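Fatty acid synthase 1, isoform A (Drosophila melanogaster, PDB 6FN6) is a multienzyme that probably builds long-chain saturated fatty acids from acetyl-CoA and malonyl-CoA with NADPH, here as its dehydratase-enoylreductase-ketoreductase modifying region. Local coordinates at residues L938-T941 / N942-T946; V153-D156 / T157-T161; E492-A496 / V497-T501; Q165-N169 / W170-M174. All coordinates share one frame; numbering follows the deposited sequence.

Contact 1 of 4, residues L938-T941 / N942-T946; sequences LELT and NWLVT
L944 leans back on L940 and T941, one turn earlier in helix 935-946, the first helix of the Rossmann-type ketoreductase (KR) fold, which follows strand 926-930 and leads to strand 951-955. Start at its CB, which points toward the preceding turn and sits 3.4 Å from the carbonyl O of T941. With CG anti to its own carbonyl carbon (chi1 -65°), the chain folds back along the helix, and CG comes 3.3 Å from L940 O. The two methyls then part. CD1 keeps to the same side, reaching CG of L940 at 4.2 Å and passing near CA of T941; CD2 lies in the plane of the W943 indole, at its edge. Beneath this apolar layer runs ordinary alpha-helical bonding, with N942, W943, L944 and V945 donating to L938, E939, L940 and T941 in turn; L944 N meets L940 O at 3.0 Å.

The leucine face rests on L929 of strand 926-930, while L940 and W943 also meet L1150 of helix 1144-1154. L940 touches a glycine-rich turn of GxGxxG type, consistent with the nucleotide-binding turn of this fold.

Toward helix 963-974 the helix is more polar. T941 OG1 bonds back to G937 O, one turn earlier, and E939 OE1 pairs with Y964 OH. On the following turn V945 CG2 closes to 3.3 Å on T941 O. N942 turns its side chain the same way, and its OD1 takes two donors, NE1 of W972 on that helix and NH2 of R975 just past its end.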
loop_
_atom_site.group_PDB
_atom_site.type_symbol
_atom_site.label_atom_id
_atom_site.label_comp_id
_atom_site.label_asym_id
_atom_site.label_seq_id
_atom_site.Cartn_x
_atom_site.Cartn_y
_atom_site.Cartn_z
ATOM N N LEU A 938 45.207 -6.200 18.983
ATOM C CA LEU A 938 43.910 -6.691 18.530
ATOM C C LEU A 938 43.554 -6.153 17.148
ATOM O O LEU A 938 43.126 -6.903 16.272
ATOM C CB LEU A 938 42.824 -6.317 19.539
ATOM C CG LEU A 938 42.958 -6.990 20.906
ATOM C CD1 LEU A 938 41.957 -6.411 21.888
ATOM C CD2 LEU A 938 42.783 -8.499 20.792
ATOM N N GLU A 939 43.740 -4.855 16.948
ATOM C CA GLU A 939 43.380 -4.237 15.682
ATOM C C GLU A 939 44.356 -4.644 14.578
ATOM O O GLU A 939 43.987 -4.711 13.406
ATOM C CB GLU A 939 43.331 -2.718 15.833
ATOM C CG GLU A 939 42.312 -2.236 16.864
ATOM C CD GLU A 939 40.923 -2.825 16.648
ATOM O OE1 GLU A 939 40.323 -3.320 17.628
ATOM O OE2 GLU A 939 40.427 -2.785 15.501
ATOM N N LEU A 940 45.599 -4.926 14.950
ATOM C CA LEU A 940 46.576 -5.426 13.992
ATOM C C LEU A 940 46.177 -6.826 13.534
ATOM O O LEU A 940 46.196 -7.131 12.343
ATOM C CB LEU A 940 47.977 -5.438 14.608
ATOM C CG LEU A 940 49.089 -6.122 13.801
ATOM C CD1 LEU A 940 49.185 -5.553 12.397
ATOM C CD2 LEU A 940 50.429 -5.984 14.514
ATOM N N THR A 941 45.822 -7.672 14.492
ATOM C CA THR A 941 45.374 -9.027 14.198
ATOM C C THR A 941 44.189 -9.016 13.236
ATOM O O THR A 941 44.168 -9.756 12.254
ATOM C CB THR A 941 44.975 -9.774 15.484
ATOM O OG1 THR A 941 46.093 -9.821 16.377
ATOM C CG2 THR A 941 44.519 -11.192 15.173
ATOM N N ASN A 942 43.200 -8.182 13.537
ATOM C CA ASN A 942 42.009 -8.068 12.705
ATOM C C ASN A 942 42.386 -7.738 11.263
ATOM O O ASN A 942 41.892 -8.356 10.319
ATOM C CB ASN A 942 41.072 -6.997 13.261
ATOM C CG ASN A 942 39.686 -7.068 12.658
ATOM O OD1 ASN A 942 39.083 -8.140 12.584
ATOM N ND2 ASN A 942 39.177 -5.928 12.209
ATOM N N TRP A 943 43.270 -6.761 11.102
ATOM C CA TRP A 943 43.721 -6.337 9.784
ATOM C C TRP A 943 44.373 -7.492 9.030
ATOM O O TRP A 943 44.137 -7.676 7.835
ATOM C CB TRP A 943 44.701 -5.174 9.919
ATOM C CG TRP A 943 45.118 -4.557 8.622
ATOM C CD1 TRP A 943 44.514 -3.521 7.978
ATOM C CD2 TRP A 943 46.238 -4.935 7.814
ATOM N NE1 TRP A 943 45.189 -3.224 6.818
ATOM C CE2 TRP A 943 46.251 -4.081 6.693
ATOM C CE3 TRP A 943 47.232 -5.911 7.928
ATOM C CZ2 TRP A 943 47.216 -4.173 5.694
ATOM C CZ3 TRP A 943 48.188 -6.002 6.934
ATOM C CH2 TRP A 943 48.175 -5.139 5.834
ATOM N N LEU A 944 45.184 -8.276 9.735
ATOM C CA LEU A 944 45.865 -9.414 9.129
ATOM C C LEU A 944 44.838 -10.439 8.658
ATOM O O LEU A 944 45.009 -11.080 7.623
ATOM C CB LEU A 944 46.842 -10.054 10.123
ATOM C CG LEU A 944 48.026 -9.191 10.574
ATOM C CD1 LEU A 944 48.701 -9.798 11.803
ATOM C CD2 LEU A 944 49.040 -9.021 9.450
ATOM N N VAL A 945 43.764 -10.581 9.426
ATOM C CA VAL A 945 42.713 -11.535 9.105
ATOM C C VAL A 945 41.996 -11.102 7.830
ATOM O O VAL A 945 41.679 -11.930 6.976
ATOM C CB VAL A 945 41.732 -11.683 10.284
ATOM C CG1 VAL A 945 40.479 -12.453 9.869
ATOM C CG2 VAL A 945 42.414 -12.376 11.446
ATOM N N THR A 946 41.738 -9.805 7.707
ATOM C CA THR A 946 41.083 -9.274 6.521
ATOM C C THR A 946 42.009 -9.351 5.312
ATOM O O THR A 946 41.549 -9.294 4.172
ATOM C CB THR A 946 40.637 -7.805 6.713
ATOM O OG1 THR A 946 41.780 -6.975 6.938
ATOM C CG2 THR A 946 39.688 -7.677 7.889
#

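Contact 2 of 4, residues V153-D156 / T157-T161; sequences VRSD and TVAST
OD1 of D156 is gripped by two backbone N-H groups from the far end of the loop. S160 N reaches it at 2.7 Å on the syn lone pair, the side of the other carboxylate oxygen, while T161 N comes in at 3.2 Å from 50° above the carboxylate plane. OD2 takes the hydroxyl of S160, and S123 N adds a donor from outside the loop. What brings the carboxylate over the loop is its first torsion: CG lies between the backbone N and the carbonyl carbon (chi1 64°).

The backbone of D156 is busy as well. Its N-H runs to T161 O at 3.1 Å, nearly straight, and its carbonyl O accepts from A159 N at 2.9 Å, well above the carbonyl plane, and from S155 OG in that plane. The A159 bond closes a type I beta turn from D156 to A159. S155 OG also lies 3.7 Å from A159 CB, and both residues pack on F180 and L183 of helix 170-183. T157 OG1 reaches outward to R970 NE in the KR domain.

The whole is a beta-hairpin loop tied by one aspartate, joining antiparallel strands 152-155 and 161-164 of the C-terminal hotdog fold of the dehydratase.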
loop_
_atom_site.group_PDB
_atom_site.type_symbol
_atom_site.label_atom_id
_atom_site.label_comp_id
_atom_site.label_asym_id
_atom_site.label_seq_id
_atom_site.Cartn_x
_atom_site.Cartn_y
_atom_site.Cartn_z
ATOM N N VAL A 153 25.505 -1.146 31.375
ATOM C CA VAL A 153 26.430 -1.618 32.399
ATOM C C VAL A 153 27.018 -2.965 31.993
ATOM O O VAL A 153 28.191 -3.239 32.248
ATOM C CB VAL A 153 25.752 -1.720 33.783
ATOM C CG1 VAL A 153 25.443 -0.331 34.329
ATOM C CG2 VAL A 153 24.487 -2.553 33.711
ATOM N N ARG A 154 26.199 -3.808 31.371
ATOM C CA ARG A 154 26.600 -5.178 31.075
ATOM C C ARG A 154 25.904 -5.772 29.849
ATOM O O ARG A 154 24.765 -5.431 29.535
ATOM C CB ARG A 154 26.319 -6.051 32.300
ATOM C CG ARG A 154 26.853 -7.472 32.224
ATOM C CD ARG A 154 26.923 -8.121 33.604
ATOM N NE ARG A 154 27.814 -7.397 34.513
ATOM C CZ ARG A 154 27.419 -6.586 35.493
ATOM N NH1 ARG A 154 26.129 -6.362 35.719
ATOM N NH2 ARG A 154 28.327 -5.989 36.251
ATOM N N SER A 155 26.617 -6.658 29.160
ATOM C CA SER A 155 26.071 -7.402 28.031
ATOM C C SER A 155 26.856 -8.688 27.819
ATOM O O SER A 155 28.070 -8.716 28.007
ATOM C CB SER A 155 26.105 -6.563 26.755
ATOM O OG SER A 155 25.845 -7.368 25.616
ATOM N N ASP A 156 26.169 -9.748 27.412
ATOM C CA ASP A 156 26.849 -10.984 27.057
ATOM C C ASP A 156 27.457 -10.841 25.662
ATOM O O ASP A 156 27.160 -9.889 24.939
ATOM C CB ASP A 156 25.890 -12.177 27.132
ATOM C CG ASP A 156 24.758 -12.092 26.127
ATOM O OD1 ASP A 156 24.485 -10.987 25.611
ATOM O OD2 ASP A 156 24.129 -13.138 25.863
ATOM N N THR A 157 28.318 -11.781 25.296
ATOM C CA THR A 157 29.124 -11.653 24.087
ATOM C C THR A 157 28.284 -11.499 22.815
ATOM O O THR A 157 28.736 -10.892 21.846
ATOM C CB THR A 157 30.074 -12.862 23.917
ATOM O OG1 THR A 157 30.780 -12.751 22.675
ATOM C CG2 THR A 157 29.307 -14.169 23.942
ATOM N N VAL A 158 27.071 -12.046 22.812
ATOM C CA VAL A 158 26.205 -11.952 21.634
ATOM C C VAL A 158 25.096 -10.922 21.822
ATOM O O VAL A 158 24.278 -10.717 20.922
ATOM C CB VAL A 158 25.591 -13.321 21.282
ATOM C CG1 VAL A 158 26.680 -14.302 20.867
ATOM C CG2 VAL A 158 24.770 -13.869 22.452
ATOM N N ALA A 159 25.076 -10.264 22.977
ATOM C CA ALA A 159 24.060 -9.256 23.268
ATOM C C ALA A 159 22.652 -9.843 23.163
ATOM O O ALA A 159 21.776 -9.277 22.510
ATOM C CB ALA A 159 24.210 -8.068 22.330
ATOM N N SER A 160 22.447 -10.988 23.807
ATOM C CA SER A 160 21.123 -11.585 23.907
ATOM C C SER A 160 20.499 -11.182 25.236
ATOM O O SER A 160 19.281 -11.050 25.353
ATOM C CB SER A 160 21.200 -13.106 23.786
ATOM O OG SER A 160 21.924 -13.668 24.865
ATOM N N THR A 161 21.350 -10.994 26.238
ATOM C CA THR A 161 20.921 -10.499 27.538
ATOM C C THR A 161 21.932 -9.475 28.045
ATOM O O THR A 161 23.076 -9.446 27.591
ATOM C CB THR A 161 20.762 -11.638 28.563
ATOM O OG1 THR A 161 20.218 -11.114 29.781
ATOM C CG2 THR A 161 22.100 -12.301 28.849
#

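Contact 3 of 4, residues E492-A496 / V497-T501; sequences ELFGA and VGLMT
G495 and L499 meet through the carbonyl of the glycine: L499 N donates to G495 O at 3.1 Å, close to straight at 165°, and L499 CB lies 3.4 Å from the same oxygen. Next in line, M500 N donates to A496 O at 3.0 Å, and M500 CB lies alongside, 3.3 Å from A496 O. Apolar contact across the junction is slight; L499 CD1 comes obliquely to F494 CD1 at 4.5 Å.

G495 is the N-cap and has no side chain to receive the first amides of the helix. A neighbour supplies the acceptor instead, OE1 of E1082 taking the N-H of G498. G495 O gains a second donor, S1079 OG, from the same helix 1072-1090, and L499 packs on L1076 and S1079 there.

Further out, L514 of strand 512-517 lies against L499 and M500, and F553 of strand 549-557 against A496 and V497. The helix start is thus held between its own sheet and a helix of the KR domain. Strand 483-489, helix 496-504 and the parallel strand 512-517 form a beta-alpha-beta unit of the Rossmann-type pseudo-ketoreductase fold.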
loop_
_atom_site.group_PDB
_atom_site.type_symbol
_atom_site.label_atom_id
_atom_site.label_comp_id
_atom_site.label_asym_id
_atom_site.label_seq_id
_atom_site.Cartn_x
_atom_site.Cartn_y
_atom_site.Cartn_z
ATOM N N GLU A 492 76.679 -3.646 19.469
ATOM C CA GLU A 492 75.390 -4.165 19.026
ATOM C C GLU A 492 74.276 -3.663 19.939
ATOM O O GLU A 492 74.523 -3.240 21.068
ATOM C CB GLU A 492 75.393 -5.697 18.989
ATOM C CG GLU A 492 76.238 -6.308 17.875
ATOM C CD GLU A 492 77.726 -6.074 18.050
ATOM O OE1 GLU A 492 78.106 -5.263 18.921
ATOM O OE2 GLU A 492 78.515 -6.703 17.314
ATOM N N LEU A 493 73.053 -3.704 19.427
ATOM C CA LEU A 493 71.874 -3.222 20.137
ATOM C C LEU A 493 72.036 -1.753 20.500
ATOM O O LEU A 493 71.542 -1.300 21.533
ATOM C CB LEU A 493 71.621 -4.037 21.407
ATOM C CG LEU A 493 71.201 -5.496 21.230
ATOM C CD1 LEU A 493 71.109 -6.168 22.589
ATOM C CD2 LEU A 493 69.892 -5.616 20.471
ATOM N N PHE A 494 72.734 -1.012 19.647
ATOM C CA PHE A 494 72.751 0.437 19.752
ATOM C C PHE A 494 72.623 1.049 18.369
ATOM O O PHE A 494 73.622 1.291 17.689
ATOM C CB PHE A 494 74.027 0.930 20.436
ATOM C CG PHE A 494 74.073 0.643 21.911
ATOM C CD1 PHE A 494 73.086 1.121 22.757
ATOM C CD2 PHE A 494 75.108 -0.098 22.451
ATOM C CE1 PHE A 494 73.128 0.857 24.114
ATOM C CE2 PHE A 494 75.157 -0.364 23.805
ATOM C CZ PHE A 494 74.166 0.114 24.638
ATOM N N GLY A 495 71.383 1.264 17.944
ATOM C CA GLY A 495 71.114 1.977 16.714
ATOM C C GLY A 495 71.433 3.440 16.919
ATOM O O GLY A 495 71.086 4.009 17.955
ATOM N N ALA A 496 72.070 4.056 15.931
ATOM C CA ALA A 496 72.540 5.426 16.072
ATOM C C ALA A 496 71.375 6.393 16.288
ATOM O O ALA A 496 71.465 7.309 17.106
ATOM C CB ALA A 496 73.349 5.833 14.849
ATOM N N VAL A 497 70.284 6.182 15.558
ATOM C CA VAL A 497 69.137 7.085 15.617
ATOM C C VAL A 497 68.515 7.084 17.009
ATOM O O VAL A 497 68.316 8.139 17.612
ATOM C CB VAL A 497 68.092 6.712 14.542
ATOM C CG1 VAL A 497 66.812 7.537 14.700
ATOM C CG2 VAL A 497 68.678 6.906 13.152
ATOM N N GLY A 498 68.215 5.895 17.521
ATOM C CA GLY A 498 67.605 5.769 18.830
ATOM C C GLY A 498 68.483 6.322 19.933
ATOM O O GLY A 498 68.016 7.058 20.804
ATOM N N LEU A 499 69.765 5.973 19.885
ATOM C CA LEU A 499 70.716 6.405 20.901
ATOM C C LEU A 499 70.850 7.925 20.915
ATOM O O LEU A 499 70.982 8.532 21.975
ATOM C CB LEU A 499 72.078 5.755 20.664
ATOM C CG LEU A 499 73.152 6.044 21.718
ATOM C CD1 LEU A 499 72.696 5.571 23.094
ATOM C CD2 LEU A 499 74.483 5.406 21.341
ATOM N N MET A 500 70.817 8.536 19.735
ATOM C CA MET A 500 70.912 9.987 19.638
ATOM C C MET A 500 69.739 10.640 20.362
ATOM O O MET A 500 69.922 11.557 21.162
ATOM C CB MET A 500 70.934 10.433 18.176
ATOM C CG MET A 500 71.239 11.915 17.978
ATOM S SD MET A 500 72.930 12.362 18.429
ATOM C CE MET A 500 72.735 12.977 20.101
ATOM N N THR A 501 68.533 10.160 20.070
ATOM C CA THR A 501 67.316 10.681 20.687
ATOM C C THR A 501 67.385 10.526 22.199
ATOM O O THR A 501 66.979 11.417 22.943
ATOM C CB THR A 501 66.056 9.964 20.152
ATOM O OG1 THR A 501 66.022 10.056 18.723
ATOM C CG2 THR A 501 64.785 10.584 20.724
#

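Contact 4 of 4, residues Q165-N169 / W170-M174; sequences QWVDN and WISFM
W166 presents the edge of its indole to two other aromatic rings, W170 and F173, forming a cluster at the start of helix 170-183 in the C-terminal hotdog fold. Its CH2 stands over the centre of the W170 ring system, 3.6 Å above the plane, and the planes of the two indoles are turned 77° apart: a T-shaped pair with W170 as the face. The same six-membered ring of W166 turns another part of its rim to the face of F173, again nearly perpendicular, with centroids 5.5 Å apart; CZ3 lies 3.8 Å from F173 CB. One face of W166 is roofed by its own loop, D168 N lying 3.4 Å above it toward the rim. F173 in turn has Q165 O at its edge, in the ring plane and 3.6 Å from CD1.

H206 meets all three rings, and W42 packs edge-to-face with W170. Helix 170-183 also carries D175, the predicted proton donor of the dehydratase, and I171 lies near that residue.

N169 is the N-cap. Its carbonyl O opens the helical bonding by accepting F173 N at 3.1 Å. The side chain, extended with CG anti to the backbone N (chi1 -176°), swings its amide over the first turn, where OD1 caps S172 N at 2.7 Å in an almost perfectly straight bond of 179°.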
loop_
_atom_site.group_PDB
_atom_site.type_symbol
_atom_site.label_atom_id
_atom_site.label_comp_id
_atom_site.label_asym_id
_atom_site.label_seq_id
_atom_site.Cartn_x
_atom_site.Cartn_y
_atom_site.Cartn_z
ATOM N N GLN A 165 21.352 0.758 33.176
ATOM C CA GLN A 165 21.203 1.540 34.399
ATOM C C GLN A 165 19.995 2.464 34.292
ATOM O O GLN A 165 19.479 2.700 33.202
ATOM C CB GLN A 165 22.471 2.352 34.687
ATOM C CG GLN A 165 22.839 3.359 33.614
ATOM C CD GLN A 165 24.147 4.069 33.914
ATOM O OE1 GLN A 165 25.070 3.476 34.467
ATOM N NE2 GLN A 165 24.229 5.344 33.555
ATOM N N TRP A 166 19.538 2.963 35.437
ATOM C CA TRP A 166 18.400 3.871 35.487
ATOM C C TRP A 166 18.767 5.140 36.244
ATOM O O TRP A 166 19.109 5.087 37.427
ATOM C CB TRP A 166 17.196 3.203 36.149
ATOM C CG TRP A 166 16.045 4.139 36.338
ATOM C CD1 TRP A 166 15.624 4.696 37.509
ATOM C CD2 TRP A 166 15.170 4.638 35.319
ATOM N NE1 TRP A 166 14.538 5.507 37.282
ATOM C CE2 TRP A 166 14.240 5.487 35.946
ATOM C CE3 TRP A 166 15.084 4.445 33.937
ATOM C CZ2 TRP A 166 13.235 6.143 35.239
ATOM C CZ3 TRP A 166 14.085 5.100 33.238
ATOM C CH2 TRP A 166 13.176 5.937 33.888
ATOM N N VAL A 167 18.699 6.277 35.557
ATOM C CA VAL A 167 19.030 7.561 36.162
ATOM C C VAL A 167 17.848 8.520 36.057
ATOM O O VAL A 167 18.031 9.719 35.863
ATOM C CB VAL A 167 20.288 8.171 35.513
ATOM C CG1 VAL A 167 21.499 7.295 35.780
ATOM C CG2 VAL A 167 20.088 8.361 34.012
ATOM N N ASP A 168 16.639 7.988 36.209
ATOM C CA ASP A 168 15.425 8.795 36.144
ATOM C C ASP A 168 15.383 9.592 34.841
ATOM O O ASP A 168 15.094 10.790 34.843
ATOM C CB ASP A 168 15.343 9.739 37.346
ATOM C CG ASP A 168 13.961 10.345 37.520
ATOM O OD1 ASP A 168 12.962 9.645 37.249
ATOM O OD2 ASP A 168 13.874 11.522 37.927
ATOM N N ASN A 169 15.672 8.916 33.732
ATOM C CA ASN A 169 15.704 9.550 32.418
ATOM C C ASN A 169 15.272 8.551 31.346
ATOM O O ASN A 169 16.030 7.654 30.979
ATOM C CB ASN A 169 17.108 10.091 32.123
ATOM C CG ASN A 169 17.182 10.855 30.809
ATOM O OD1 ASN A 169 16.830 10.333 29.751
ATOM N ND2 ASN A 169 17.654 12.095 30.871
ATOM N N TRP A 170 14.053 8.715 30.840
ATOM C CA TRP A 170 13.486 7.772 29.877
ATOM C C TRP A 170 14.181 7.825 28.522
ATOM O O TRP A 170 14.327 6.798 27.862
ATOM C CB TRP A 170 11.987 8.031 29.700
ATOM C CG TRP A 170 11.174 7.661 30.903
ATOM C CD1 TRP A 170 10.854 8.463 31.960
ATOM C CD2 TRP A 170 10.584 6.384 31.176
ATOM N NE1 TRP A 170 10.097 7.765 32.870
ATOM C CE2 TRP A 170 9.918 6.488 32.412
ATOM C CE3 TRP A 170 10.553 5.166 30.491
ATOM C CZ2 TRP A 170 9.229 5.417 32.978
ATOM C CZ3 TRP A 170 9.869 4.107 31.056
ATOM C CH2 TRP A 170 9.216 4.239 32.285
ATOM N N ILE A 171 14.601 9.014 28.104
ATOM C CA ILE A 171 15.262 9.160 26.812
ATOM C C ILE A 171 16.546 8.337 26.782
ATOM O O ILE A 171 16.743 7.511 25.891
ATOM C CB ILE A 171 15.544 10.642 26.495
ATOM C CG1 ILE A 171 14.224 11.403 26.343
ATOM C CG2 ILE A 171 16.409 10.771 25.229
ATOM C CD1 ILE A 171 14.378 12.907 26.199
ATOM N N SER A 172 17.416 8.549 27.762
ATOM C CA SER A 172 18.687 7.837 27.802
ATOM C C SER A 172 18.444 6.339 27.930
ATOM O O SER A 172 19.077 5.537 27.242
ATOM C CB SER A 172 19.559 8.336 28.957
ATOM O OG SER A 172 19.152 7.776 30.194
ATOM N N PHE A 173 17.523 5.965 28.812
ATOM C CA PHE A 173 17.267 4.557 29.076
ATOM C C PHE A 173 16.776 3.827 27.830
ATOM O O PHE A 173 17.297 2.769 27.476
ATOM C CB PHE A 173 16.246 4.397 30.199
ATOM C CG PHE A 173 15.824 2.977 30.420
ATOM C CD1 PHE A 173 16.606 2.120 31.172
ATOM C CD2 PHE A 173 14.651 2.495 29.865
ATOM C CE1 PHE A 173 16.225 0.808 31.371
ATOM C CE2 PHE A 173 14.266 1.184 30.062
ATOM C CZ PHE A 173 15.053 0.339 30.814
ATOM N N MET A 174 15.771 4.389 27.165
ATOM C CA MET A 174 15.227 3.764 25.969
ATOM C C MET A 174 16.270 3.756 24.854
ATOM O O MET A 174 16.290 2.847 24.027
ATOM C CB MET A 174 13.945 4.475 25.518
ATOM C CG MET A 174 12.728 4.125 26.378
ATOM S SD MET A 174 11.132 4.513 25.623
ATOM C CE MET A 174 11.162 6.307 25.630
#

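How the contacts relate
Contacts 2 and 4 belong to the same C-terminal hotdog fold of the dehydratase, with centres 18 Å apart; they touch where V153 packs on Q165, strand 161-164 linking them along the chain. Contact 4 is the one near the predicted catalytic pair, the I171 side chain being about 5 Å from that of D175 and about 7 Å from that of H24. Contact 1 comes within about 13 Å of contact 2 by nearest atoms, and helix 963-974 bridges the gap: it packs beside contact 1 and sends R970 to T157. Contact 3 lies about 20 Å beyond contact 1 by nearest atoms, where the pseudo-ketoreductase meets helix 1072-1090 of the KR domain.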